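Putative hydrolase (PDB 3MCW) probably acts as a hydrolase of the isochorismatase family, related to nicotinamidases, with substrate and reaction not established. Local coordinates at residues V117-S122 / C142-G147; C148-K153 / E165-S170; D61-N66 / A92-S97. All blocks are in the same frame, centred on the assembly; numbering follows the deposited sequence. Where two conformers were deposited one is given.

Interaction 1: residues V117-S122 / C142-G147; sequences VVAGVS and CLAEDG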
ATOM      1  N   VAL A 117     -11.013  11.284  -6.589  1.00  6.35           N
ATOM      2  CA  VAL A 117     -11.040  11.958  -5.295  1.00  6.04           C
ATOM      3  C   VAL A 117     -11.470  10.903  -4.306  1.00  5.69           C
ATOM      4  O   VAL A 117     -12.562  10.344  -4.419  1.00  6.57           O
ATOM      5  CB  VAL A 117     -12.028  13.157  -5.309  1.00  6.42           C
ATOM      6  CG1 VAL A 117     -12.140  13.761  -3.920  1.00  8.15           C
ATOM      7  CG2 VAL A 117     -11.534  14.175  -6.353  1.00  8.14           C
ATOM      8  N   VAL A 118     -10.610  10.591  -3.345  1.00  5.99           N
ATOM      9  CA  VAL A 118     -10.791   9.443  -2.475  1.00  5.84           C
ATOM     10  C   VAL A 118     -11.012   9.874  -1.040  1.00  5.51           C
ATOM     11  O   VAL A 118     -10.317  10.761  -0.519  1.00  6.26           O
ATOM     12  CB  VAL A 118      -9.560   8.485  -2.536  1.00  5.86           C
ATOM     13  CG1 VAL A 118      -9.697   7.338  -1.624  1.00  7.24           C
ATOM     14  CG2 VAL A 118      -9.339   8.014  -4.003  1.00  7.59           C
ATOM     15  N   ALA A 119     -11.945   9.194  -0.378  1.00  5.42           N
ATOM     16  CA  ALA A 119     -12.155   9.376   1.075  1.00  5.35           C
ATOM     17  C   ALA A 119     -12.699   8.086   1.612  1.00  5.14           C
ATOM     18  O   ALA A 119     -13.217   7.270   0.878  1.00  7.56           O
ATOM     19  CB  ALA A 119     -13.106  10.537   1.356  1.00  7.39           C
ATOM     20  N   GLY A 120     -12.584   7.879   2.914  1.00  6.64           N
ATOM     21  CA  GLY A 120     -13.191   6.744   3.572  1.00  6.14           C
ATOM     22  C   GLY A 120     -12.344   6.210   4.711  1.00  5.65           C
ATOM     23  O   GLY A 120     -11.591   6.957   5.354  1.00  6.35           O
ATOM     24  N   VAL A 121     -12.490   4.922   4.973  1.00  5.36           N
ATOM     25  CA  VAL A 121     -11.927   4.345   6.182  0.70  5.38           C
ATOM     26  C   VAL A 121     -11.358   2.961   5.861  1.00  5.87           C
ATOM     27  O   VAL A 121     -11.944   2.208   5.047  1.00  6.97           O
ATOM     28  CB  VAL A 121     -13.009   4.283   7.290  0.70  6.14           C
ATOM     29  CG1 VAL A 121     -14.214   3.426   6.823  0.70  7.27           C
ATOM     30  CG2 VAL A 121     -12.448   3.791   8.623  0.70  7.20           C
ATOM     31  N   SER A 122     -10.233   2.555   6.462  1.00  5.74           N
ATOM     32  CA  SER A 122      -9.361   3.376   7.299  1.00  5.96           C
ATOM     33  C   SER A 122      -8.229   3.964   6.480  1.00  6.07           C
ATOM     34  O   SER A 122      -7.753   3.376   5.492  1.00  6.16           O
ATOM     35  CB  SER A 122      -8.786   2.595   8.445  1.00  7.08           C
ATOM     36  OG  SER A 122      -7.687   1.849   8.042  1.00  8.70           O
ATOM     37  N   CYS A 142      -6.517  12.556  -5.701  1.00  6.75           N
ATOM     38  CA  CYS A 142      -6.592  13.537  -4.589  0.50  7.16           C
ATOM     39  C   CYS A 142      -7.197  12.806  -3.420  1.00  7.22           C
ATOM     40  O   CYS A 142      -8.310  12.298  -3.498  1.00 10.10           O
ATOM     41  CB  CYS A 142      -7.498  14.741  -4.879  0.50  8.28           C
ATOM     42  SG  CYS A 142      -6.978  15.766  -6.240  0.50 12.72           S
ATOM     43  N   LEU A 143      -6.469  12.758  -2.309  1.00  6.70           N
ATOM     44  CA  LEU A 143      -6.929  12.101  -1.096  1.00  6.55           C
ATOM     45  C   LEU A 143      -7.484  13.165  -0.169  1.00  6.34           C
ATOM     46  O   LEU A 143      -6.735  14.042   0.298  1.00  7.31           O
ATOM     47  CB  LEU A 143      -5.767  11.340  -0.448  1.00  7.21           C
ATOM     48  CG  LEU A 143      -6.137  10.596   0.819  1.00  7.73           C
ATOM     49  CD1 LEU A 143      -7.240   9.590   0.615  1.00  7.37           C
ATOM     50  CD2 LEU A 143      -4.898   9.860   1.332  1.00 11.17           C
ATOM     51  N   ALA A 144      -8.792  13.131   0.097  1.00  6.13           N
ATOM     52  CA  ALA A 144      -9.480  14.101   0.950  1.00  6.58           C
ATOM     53  C   ALA A 144      -9.296  13.656   2.386  1.00  6.62           C
ATOM     54  O   ALA A 144     -10.113  12.922   2.951  1.00  6.83           O
ATOM     55  CB  ALA A 144     -10.963  14.221   0.571  1.00  8.34           C
ATOM     56  N   GLU A 145      -8.206  14.098   2.997  1.00  6.78           N
ATOM     57  CA  GLU A 145      -7.768  13.480   4.244  1.00  6.92           C
ATOM     58  C   GLU A 145      -8.706  13.735   5.428  1.00  6.48           C
ATOM     59  O   GLU A 145      -8.786  12.951   6.346  1.00  6.75           O
ATOM     60  CB  GLU A 145      -6.314  13.838   4.578  1.00  8.04           C
ATOM     61  CG  GLU A 145      -6.085  15.279   4.901  1.00  8.37           C
ATOM     62  CD  GLU A 145      -6.354  15.630   6.357  1.00  8.20           C
ATOM     63  OE1 GLU A 145      -6.235  14.754   7.237  1.00  8.76           O
ATOM     64  OE2 GLU A 145      -6.667  16.820   6.608  1.00 12.68           O
ATOM     65  N   ASP A 146      -9.392  14.886   5.402  1.00  6.56           N
ATOM     66  CA  ASP A 146     -10.386  15.202   6.431  1.00  6.58           C
ATOM     67  C   ASP A 146     -11.637  14.355   6.350  1.00  6.63           C
ATOM     68  O   ASP A 146     -12.426  14.313   7.282  1.00  7.88           O
ATOM     69  CB  ASP A 146     -10.714  16.690   6.453  1.00  7.96           C
ATOM     70  CG  ASP A 146     -11.314  17.206   5.162  1.00  8.47           C
ATOM     71  OD1 ASP A 146     -10.902  16.759   4.066  1.00  8.78           O
ATOM     72  OD2 ASP A 146     -12.162  18.119   5.215  1.00 12.31           O
ATOM     73  N   GLY A 147     -11.835  13.686   5.197  1.00  6.49           N
ATOM     74  CA  GLY A 147     -12.876  12.697   5.026  1.00  6.18           C
ATOM     75  C   GLY A 147     -12.422  11.286   5.271  1.00  6.13           C
ATOM     76  O   GLY A 147     -13.131  10.331   4.963  1.00  7.87           O
TER

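Interaction 2: residues C148-K153 / E165-S170; sequences CFTFDK and EVHAMS. With EDO (1,2-ethanediol), chain J.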
ATOM      1  N   CYS A 148     -11.233  11.105   5.830  1.00  5.73           N
ATOM      2  CA  CYS A 148     -10.705   9.802   6.165  1.00  5.80           C
ATOM      3  C   CYS A 148     -10.494   9.711   7.665  1.00  5.77           C
ATOM      4  O   CYS A 148     -10.256  10.729   8.338  1.00  6.92           O
ATOM      5  CB  CYS A 148      -9.347   9.552   5.490  1.00  6.22           C
ATOM      6  SG  CYS A 148      -9.414   9.528   3.687  1.00  6.57           S
ATOM      7  N   PHE A 149     -10.526   8.509   8.207  1.00  5.48           N
ATOM      8  CA  PHE A 149     -10.123   8.307   9.588  1.00  5.80           C
ATOM      9  C   PHE A 149      -9.514   6.919   9.735  1.00  5.01           C
ATOM     10  O   PHE A 149      -9.697   6.043   8.868  1.00  5.40           O
ATOM     11  CB  PHE A 149     -11.290   8.541  10.582  1.00  6.65           C
ATOM     12  CG  PHE A 149     -12.393   7.537  10.604  1.00  6.61           C
ATOM     13  CD1 PHE A 149     -13.493   7.689   9.791  1.00  9.46           C
ATOM     14  CD2 PHE A 149     -12.386   6.519  11.522  1.00  7.75           C
ATOM     15  CE1 PHE A 149     -14.564   6.845   9.893  1.00 11.65           C
ATOM     16  CE2 PHE A 149     -13.447   5.657  11.639  1.00 10.51           C
ATOM     17  CZ  PHE A 149     -14.537   5.830  10.833  1.00 10.97           C
ATOM     18  N   THR A 150      -8.811   6.729  10.848  1.00  5.65           N
ATOM     19  CA  THR A 150      -8.210   5.469  11.188  1.00  5.49           C
ATOM     20  C   THR A 150      -8.244   5.294  12.709  1.00  5.69           C
ATOM     21  O   THR A 150      -8.947   6.046  13.393  1.00  6.40           O
ATOM     22  CB  THR A 150      -6.811   5.324  10.556  1.00  5.87           C
ATOM     23  OG1 THR A 150      -6.409   3.958  10.654  1.00  6.59           O
ATOM     24  CG2 THR A 150      -5.798   6.299  11.177  1.00  7.45           C
ATOM     25  N   PHE A 151      -7.514   4.291  13.185  1.00  6.07           N
ATOM     26  CA  PHE A 151      -7.596   3.815  14.553  1.00  5.83           C
ATOM     27  C   PHE A 151      -6.218   3.799  15.183  1.00  5.42           C
ATOM     28  O   PHE A 151      -5.182   3.664  14.524  1.00  6.32           O
ATOM     29  CB  PHE A 151      -8.208   2.420  14.610  1.00  6.42           C
ATOM     30  CG  PHE A 151      -9.548   2.351  13.965  1.00  6.77           C
ATOM     31  CD1 PHE A 151     -10.696   2.771  14.642  1.00  8.34           C
ATOM     32  CD2 PHE A 151      -9.688   1.952  12.650  1.00  9.20           C
ATOM     33  CE1 PHE A 151     -11.908   2.779  14.045  1.00  9.66           C
ATOM     34  CE2 PHE A 151     -10.945   1.929  12.057  1.00 12.15           C
ATOM     35  CZ  PHE A 151     -12.050   2.347  12.772  1.00 10.80           C
ATOM     36  N   ASP A 152      -6.187   3.875  16.514  1.00  5.75           N
ATOM     37  CA  ASP A 152      -4.949   3.688  17.274  1.00  5.88           C
ATOM     38  C   ASP A 152      -4.321   2.343  16.886  1.00  5.74           C
ATOM     39  O   ASP A 152      -5.012   1.366  16.596  1.00  6.51           O
ATOM     40  CB  ASP A 152      -5.233   3.625  18.789  1.00  6.45           C
ATOM     41  CG  ASP A 152      -5.696   4.931  19.416  1.00  7.01           C
ATOM     42  OD1 ASP A 152      -5.960   5.924  18.709  1.00  6.93           O
ATOM     43  OD2 ASP A 152      -5.792   4.942  20.661  1.00  8.94           O
ATOM     44  N   LYS A 153      -3.001   2.285  16.920  1.00  6.16           N
ATOM     45  CA  LYS A 153      -2.324   1.006  16.696  0.50  6.84           C
ATOM     46  C   LYS A 153      -0.955   1.046  17.346  1.00  7.16           C
ATOM     47  O   LYS A 153      -0.249   2.043  17.330  1.00  8.46           O
ATOM     48  CB  LYS A 153      -2.205   0.626  15.203  0.50  7.87           C
ATOM     49  CG  LYS A 153      -1.772  -0.849  14.973  0.50  9.82           C
ATOM     50  CD  LYS A 153      -1.666  -1.267  13.535  0.50 11.80           C
ATOM     51  CE  LYS A 153      -3.015  -1.565  12.928  0.50 13.23           C
ATOM     52  NZ  LYS A 153      -3.809  -2.583  13.698  0.50 14.59           N
ATOM     53  N   GLU A 165      -1.616   9.926  14.939  1.00  6.43           N
ATOM     54  CA  GLU A 165      -0.245   9.641  14.541  1.00  6.75           C
ATOM     55  C   GLU A 165      -0.206   8.645  13.391  1.00  6.29           C
ATOM     56  O   GLU A 165       0.603   8.783  12.478  1.00  6.30           O
ATOM     57  CB  GLU A 165       0.545   9.121  15.742  1.00  7.52           C
ATOM     58  CG  GLU A 165       0.816  10.176  16.799  1.00  8.32           C
ATOM     59  CD  GLU A 165       1.487   9.596  18.025  1.00 12.20           C
ATOM     60  OE1 GLU A 165       0.990   8.655  18.645  1.00 10.03           O
ATOM     61  OE2 GLU A 165       2.560  10.122  18.353  1.00 22.98           O
ATOM     62  N   VAL A 166      -1.043   7.621  13.448  1.00  5.73           N
ATOM     63  CA  VAL A 166      -1.129   6.624  12.375  1.00  5.92           C
ATOM     64  C   VAL A 166      -1.528   7.305  11.069  1.00  5.84           C
ATOM     65  O   VAL A 166      -0.929   7.075  10.023  1.00  6.47           O
ATOM     66  CB  VAL A 166      -2.107   5.488  12.768  1.00  6.06           C
ATOM     67  CG1 VAL A 166      -2.357   4.541  11.604  1.00  7.93           C
ATOM     68  CG2 VAL A 166      -1.615   4.747  14.014  1.00  7.35           C
ATOM     69  N   HIS A 167      -2.555   8.129  11.146  1.00  5.48           N
ATOM     70  CA  HIS A 167      -3.058   8.897  10.010  1.00  5.72           C
ATOM     71  C   HIS A 167      -1.940   9.762   9.432  1.00  5.96           C
ATOM     72  O   HIS A 167      -1.727   9.791   8.227  1.00  6.47           O
ATOM     73  CB  HIS A 167      -4.247   9.749  10.511  1.00  6.12           C
ATOM     74  CG  HIS A 167      -4.998  10.521   9.485  1.00  6.22           C
ATOM     75  ND1 HIS A 167      -6.121  10.046   8.840  1.00  6.96           N
ATOM     76  CD2 HIS A 167      -4.840  11.807   9.108  1.00  7.09           C
ATOM     77  CE1 HIS A 167      -6.571  11.032   8.061  1.00  6.97           C
ATOM     78  NE2 HIS A 167      -5.814  12.105   8.198  1.00  7.44           N
ATOM     79  N   ALA A 168      -1.236  10.494  10.288  1.00  5.87           N
ATOM     80  CA  ALA A 168      -0.193  11.407   9.832  1.00  6.13           C
ATOM     81  C   ALA A 168       0.954  10.668   9.119  1.00  5.79           C
ATOM     82  O   ALA A 168       1.539  11.203   8.171  1.00  6.08           O
ATOM     83  CB  ALA A 168       0.343  12.195  11.006  1.00  7.82           C
HETATM   84  N   MSE A 169       1.270   9.469   9.596  1.00  5.82           N
HETATM   85  CA  MSE A 169       2.336   8.694   8.974  0.50  6.12           C
HETATM   86  C   MSE A 169       1.881   8.185   7.605  1.00  6.25           C
HETATM   87  O   MSE A 169       2.635   8.247   6.617  1.00  7.00           O
HETATM   88  CB  MSE A 169       2.845   7.592   9.929  0.50  6.86           C
HETATM   89  CG  MSE A 169       3.639   8.170  11.104  0.50  8.24           C
HETATM   90 SE   MSE A 169       4.374   6.899  12.385  0.37 10.54          SE
HETATM   91  CE  MSE A 169       5.805   6.354  11.302  0.50 12.83           C
ATOM     92  N   SER A 170       0.654   7.677   7.519  1.00  6.13           N
ATOM     93  CA  SER A 170       0.158   7.227   6.210  0.60  6.48           C
ATOM     94  C   SER A 170       0.054   8.351   5.212  1.00  6.70           C
ATOM     95  O   SER A 170       0.464   8.200   4.066  1.00  7.58           O
ATOM     96  CB  SER A 170      -1.180   6.528   6.331  0.60  6.49           C
ATOM     97  OG  SER A 170      -1.060   5.266   6.934  0.60  7.37           O
TER
HETATM   98  C1  EDO J 205      -2.207   7.392  22.239  1.00 20.13           C
HETATM   99  O1  EDO J 205      -0.848   7.000  21.986  1.00 25.30           O
HETATM  100  C2  EDO J 205      -3.320   6.426  21.814  1.00 19.20           C
HETATM  101  O2  EDO J 205      -3.054   5.009  21.821  1.00 21.55           O

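Interaction 3: residues D61-N66 / A92-S97; sequences DSVEPN and AKQTNS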
ATOM      1  N   ASP A  61     -17.013  -6.553   1.836  1.00  7.13           N
ATOM      2  CA  ASP A  61     -17.758  -7.747   2.141  1.00  7.95           C
ATOM      3  C   ASP A  61     -16.816  -8.809   2.716  1.00 10.70           C
ATOM      4  O   ASP A  61     -15.734  -9.022   2.235  1.00 15.32           O
ATOM      5  CB  ASP A  61     -18.400  -8.313   0.871  1.00  9.38           C
ATOM      6  CG  ASP A  61     -19.514  -7.462   0.291  1.00  8.43           C
ATOM      7  OD1 ASP A  61     -19.795  -6.361   0.770  1.00  9.27           O
ATOM      8  OD2 ASP A  61     -20.112  -7.892  -0.727  1.00 11.13           O
ATOM      9  N   SER A  62     -17.271  -9.531   3.720  1.00 16.92           N
ATOM     10  CA  SER A  62     -16.534 -10.673   4.331  0.50 20.04           C
ATOM     11  C   SER A  62     -17.389 -11.919   4.371  1.00 22.52           C
ATOM     12  O   SER A  62     -18.607 -11.840   4.567  1.00 28.05           O
ATOM     13  CB  SER A  62     -16.164 -10.367   5.783  0.50 25.09           C
ATOM     14  OG  SER A  62     -15.502  -9.133   5.930  0.50 25.04           O
ATOM     15  N   VAL A  63     -16.764 -13.089   4.219  1.00 25.97           N
ATOM     16  CA  VAL A  63     -17.403 -14.351   4.485  1.00 28.55           C
ATOM     17  C   VAL A  63     -16.884 -14.855   5.839  1.00 30.14           C
ATOM     18  O   VAL A  63     -17.182 -15.976   6.218  1.00 39.47           O
ATOM     19  CB  VAL A  63     -17.135 -15.426   3.391  1.00 34.41           C
ATOM     20  CG1 VAL A  63     -17.630 -14.945   2.031  1.00 35.41           C
ATOM     21  CG2 VAL A  63     -15.653 -15.804   3.339  1.00 34.81           C
ATOM     22  N   GLU A  64     -16.095 -14.061   6.573  1.00 35.70           N
ATOM     23  CA  GLU A  64     -15.601 -14.501   7.895  1.00 37.33           C
ATOM     24  C   GLU A  64     -16.674 -14.300   8.978  1.00 37.04           C
ATOM     25  O   GLU A  64     -17.126 -13.170   9.196  1.00 35.55           O
ATOM     26  CB  GLU A  64     -14.308 -13.769   8.284  1.00 32.10           C
ATOM     27  N   PRO A  65     -17.039 -15.387   9.706  1.00 38.95           N
ATOM     28  CA  PRO A  65     -18.164 -15.398  10.656  1.00 33.50           C
ATOM     29  C   PRO A  65     -18.079 -14.331  11.756  1.00 29.91           C
ATOM     30  O   PRO A  65     -19.107 -13.943  12.300  1.00 37.54           O
ATOM     31  CB  PRO A  65     -18.096 -16.812  11.266  1.00 33.57           C
ATOM     32  CG  PRO A  65     -16.677 -17.196  11.126  1.00 36.00           C
ATOM     33  CD  PRO A  65     -16.254 -16.634   9.804  1.00 35.43           C
ATOM     34  N   ASN A  66     -16.868 -13.851  12.057  1.00 30.55           N
ATOM     35  CA  ASN A  66     -16.656 -12.904  13.156  1.00 27.42           C
ATOM     36  C   ASN A  66     -16.548 -11.440  12.771  1.00 27.02           C
ATOM     37  O   ASN A  66     -16.497 -10.573  13.651  1.00 29.59           O
ATOM     38  CB  ASN A  66     -15.392 -13.292  13.933  1.00 33.55           C
ATOM     39  N   ALA A  92     -18.450  -3.995  -4.637  1.00  6.13           N
ATOM     40  CA  ALA A  92     -18.075  -4.751  -3.475  1.00  6.34           C
ATOM     41  C   ALA A  92     -16.684  -5.358  -3.642  1.00  6.88           C
ATOM     42  O   ALA A  92     -16.329  -5.847  -4.727  1.00  9.34           O
ATOM     43  CB  ALA A  92     -19.096  -5.890  -3.214  1.00  8.19           C
ATOM     44  N   LYS A  93     -15.916  -5.367  -2.576  1.00  7.53           N
ATOM     45  CA  LYS A  93     -14.587  -5.988  -2.566  1.00  7.18           C
ATOM     46  C   LYS A  93     -14.455  -6.903  -1.375  1.00  7.38           C
ATOM     47  O   LYS A  93     -15.174  -6.776  -0.391  1.00  8.39           O
ATOM     48  CB  LYS A  93     -13.494  -4.914  -2.500  1.00  7.78           C
ATOM     49  CG  LYS A  93     -13.403  -4.157  -1.183  1.00  7.15           C
ATOM     50  CD  LYS A  93     -12.345  -3.032  -1.253  1.00  7.24           C
ATOM     51  CE  LYS A  93     -12.235  -2.187   0.005  1.00  7.28           C
ATOM     52  NZ  LYS A  93     -11.795  -2.939   1.149  1.00  7.87           N
ATOM     53  N   GLN A  94     -13.489  -7.823  -1.436  1.00  8.42           N
ATOM     54  CA  GLN A  94     -13.231  -8.757  -0.340  1.00  9.93           C
ATOM     55  C   GLN A  94     -11.826  -8.628   0.202  1.00  9.23           C
ATOM     56  O   GLN A  94     -11.513  -9.308   1.153  1.00 11.84           O
ATOM     57  CB  GLN A  94     -13.476 -10.189  -0.766  1.00 13.45           C
ATOM     58  CG  GLN A  94     -14.924 -10.472  -1.003  1.00 16.15           C
ATOM     59  CD  GLN A  94     -15.194 -11.950  -1.172  1.00 22.38           C
ATOM     60  OE1 GLN A  94     -14.709 -12.808  -0.408  1.00 30.04           O
ATOM     61  NE2 GLN A  94     -15.974 -12.261  -2.166  1.00 30.20           N
ATOM     62  N   THR A  95     -10.984  -7.782  -0.389  1.00  8.16           N
ATOM     63  CA  THR A  95      -9.646  -7.534   0.126  0.50  8.31           C
ATOM     64  C   THR A  95      -9.504  -6.048   0.384  1.00  7.17           C
ATOM     65  O   THR A  95     -10.428  -5.282   0.198  1.00  8.27           O
ATOM     66  CB  THR A  95      -8.509  -7.979  -0.846  0.50  9.16           C
ATOM     67  OG1 THR A  95      -7.346  -8.182  -0.075  0.50  9.39           O
ATOM     68  CG2 THR A  95      -8.082  -6.879  -1.825  0.50  8.90           C
ATOM     69  N   ASN A  96      -8.310  -5.605   0.764  1.00  6.87           N
ATOM     70  CA  ASN A  96      -8.155  -4.202   1.119  1.00  6.62           C
ATOM     71  C   ASN A  96      -8.243  -3.259  -0.059  1.00  6.52           C
ATOM     72  O   ASN A  96      -8.893  -2.223   0.004  1.00  8.10           O
ATOM     73  CB  ASN A  96      -6.856  -4.001   1.882  1.00  7.48           C
ATOM     74  CG  ASN A  96      -6.785  -4.920   3.066  1.00  8.76           C
ATOM     75  OD1 ASN A  96      -6.142  -5.958   3.037  1.00 10.04           O
ATOM     76  ND2 ASN A  96      -7.541  -4.586   4.097  1.00 12.39           N
ATOM     77  N   SER A  97      -7.524  -3.563  -1.135  1.00  7.27           N
ATOM     78  CA  SER A  97      -7.554  -2.706  -2.305  1.00  7.20           C
ATOM     79  C   SER A  97      -8.850  -2.843  -3.085  1.00  6.85           C
ATOM     80  O   SER A  97      -9.224  -3.924  -3.477  1.00  8.31           O
ATOM     81  CB  SER A  97      -6.388  -3.031  -3.234  1.00  7.78           C
ATOM     82  OG  SER A  97      -6.576  -2.237  -4.417  1.00  8.66           O
TER
HETATM   83  O   HOH W   1     -13.288 -10.174   3.042  1.00 18.97           O
HETATM   84  O   HOH W   2     -14.176 -12.799   2.648  1.00 27.84           O

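Interaction 1: residues V117-S122 / C142-G147
Val118 and Leu143 lie on the same face of the sheet, and their side chains slant across one another: the CD1 methyl of Leu143 comes 4.0 Å from Val118 CG1 and also sits 3.5 Å from Val118 O. Leu143 gets there with CG anti to its own nitrogen (chi1 -179°), while Val118 holds CG1 on the carbonyl side of its backbone. On the other face Val117 and Cys142 pair more loosely, Val117 CG2 lying 4.3 Å from Cys142 CB. These two parallel bridges join strands 115-121 and 140-149 of a beta-alpha-beta unit connected by helix 123-136, neighbours within the six-stranded parallel sheet, 140-149 lying next to the outermost strand 180-182. Val118 bonds the other strand through both its backbone N and its O: N donates to Cys142 O at 2.9 Å and O accepts from Ala144 N at 2.9 Å. Beyond Ala144 the second strand turns away through a type I turn to Gly147. Ala119 CB packs 3.6 Å from Gly147 O, and the same oxygen receives a weak bond from Gly120 N, 3.2 Å long and bent to 124° at the hydrogen. Cys41 and Leu44 of helix 37-51 cover Ala119 and Ala144.

Interaction 2: residues C148-K153 / E165-S170
Where strand 140-149 leaves the parallel sheet, its continuation passes alongside helix 163-174, and Thr150, Val166 and His167 carry most of the contact. The Thr150 methyl does the touching: CG2 lies 3.8 Å from His167 CB and 3.9 Å from Val166 CG1, and it stands at the edge of the imidazole, near the ring plane. With OG1 anti to the backbone nitrogen (chi1 -166°), the hydroxyl is turned to Ser124 OG while CG2 is left to meet helix 163-174. Val166 uses its other branch further along, CG2 lying 3.8 Å from Phe151 O. His167 CE1 approaches Cys148 O obliquely at 3.7 Å, and its two ring nitrogens bond outside the pair, ND1 to Thr123 OG1 and NE2 to Glu145 OE1. The helix also faces the second subunit, whose Met169 packs on Val166. At the outer end Asp152 OD2 accepts a weak bond of 3.0 Å from O2 of an ethanediol, probably a crystallisation additive. No hydrogen bond joins the two segments: they meet directly through van der Waals contacts, methyl groups against backbone and ring, while bonds to residues outside them hold the polar groups and, at both nitrogens of His167, fix the rotation of the buried ring.

Interaction 3: residues D61-N66 / A92-S97
Asp61 comes directly after strand 55-60 and Gln94 directly after its neighbour 89-93, so the two chains are still running roughly the same way as they leave the sheet: the directions of 61-63 and 92-94 differ by 44°. One backbone bond continues the pairing, from Asp61 N to Lys93 O at 2.9 Å, nearly straight at 170°. Farther on two waters bridge the segments. One molecule donates to both Asp61 O, at 2.8 Å, and Gln94 O; a second accepts from Val63 N and donates to Gln94 OE1, at 3.1 Å. Gln94 reaches that second water with a chain extended beyond CG (chi2 -169°), its CG passing 3.6 Å from Asp61 O. Asp61 lays its carboxylate beside Ala92, OD2 standing 3.4 Å from the methyl CB, while OD1 is held by His76 and by a salt bridge to Arg59. Lys93 starts its side chain away from 61-66, and NZ bonds to Thr95 O at 2.9 Å and makes a salt bridge with Asp19. Lys93, Asp19 and Ser126 are placed like the Lys-Asp-Cys triad of the family, with serine apparently at the cysteine position, so whether the site is catalytically active is not established. The chemistry implies that direct pairing of the backbones gives way to hydration at the protein surface, while Lys93 NZ is fixed by Thr95 O, Asp19, His60 and Ser126.

In the fold
All three contacts draw on the same parallel sheet, at different depths. Interaction 1 is its core, two neighbouring, buried strands joined by direct backbone bonds and apolar side chains. Interaction 2 follows in series on strand 140-149 and is also buried, but it sets a departing chain against a helix and relies on packing. The two adjoin, Gly120 O lying against Cys148 CB. Interaction 3 lies at the surface, at the C-terminal ends of strands 55-60 and 89-93, its centre about 20 Å from that of interaction 1, joined by one backbone bond and two bridging waters, its charged groups being paired with residues outside the two segments. Interactions 2 and 3 each also meet the second subunit, whereas interaction 1 does not.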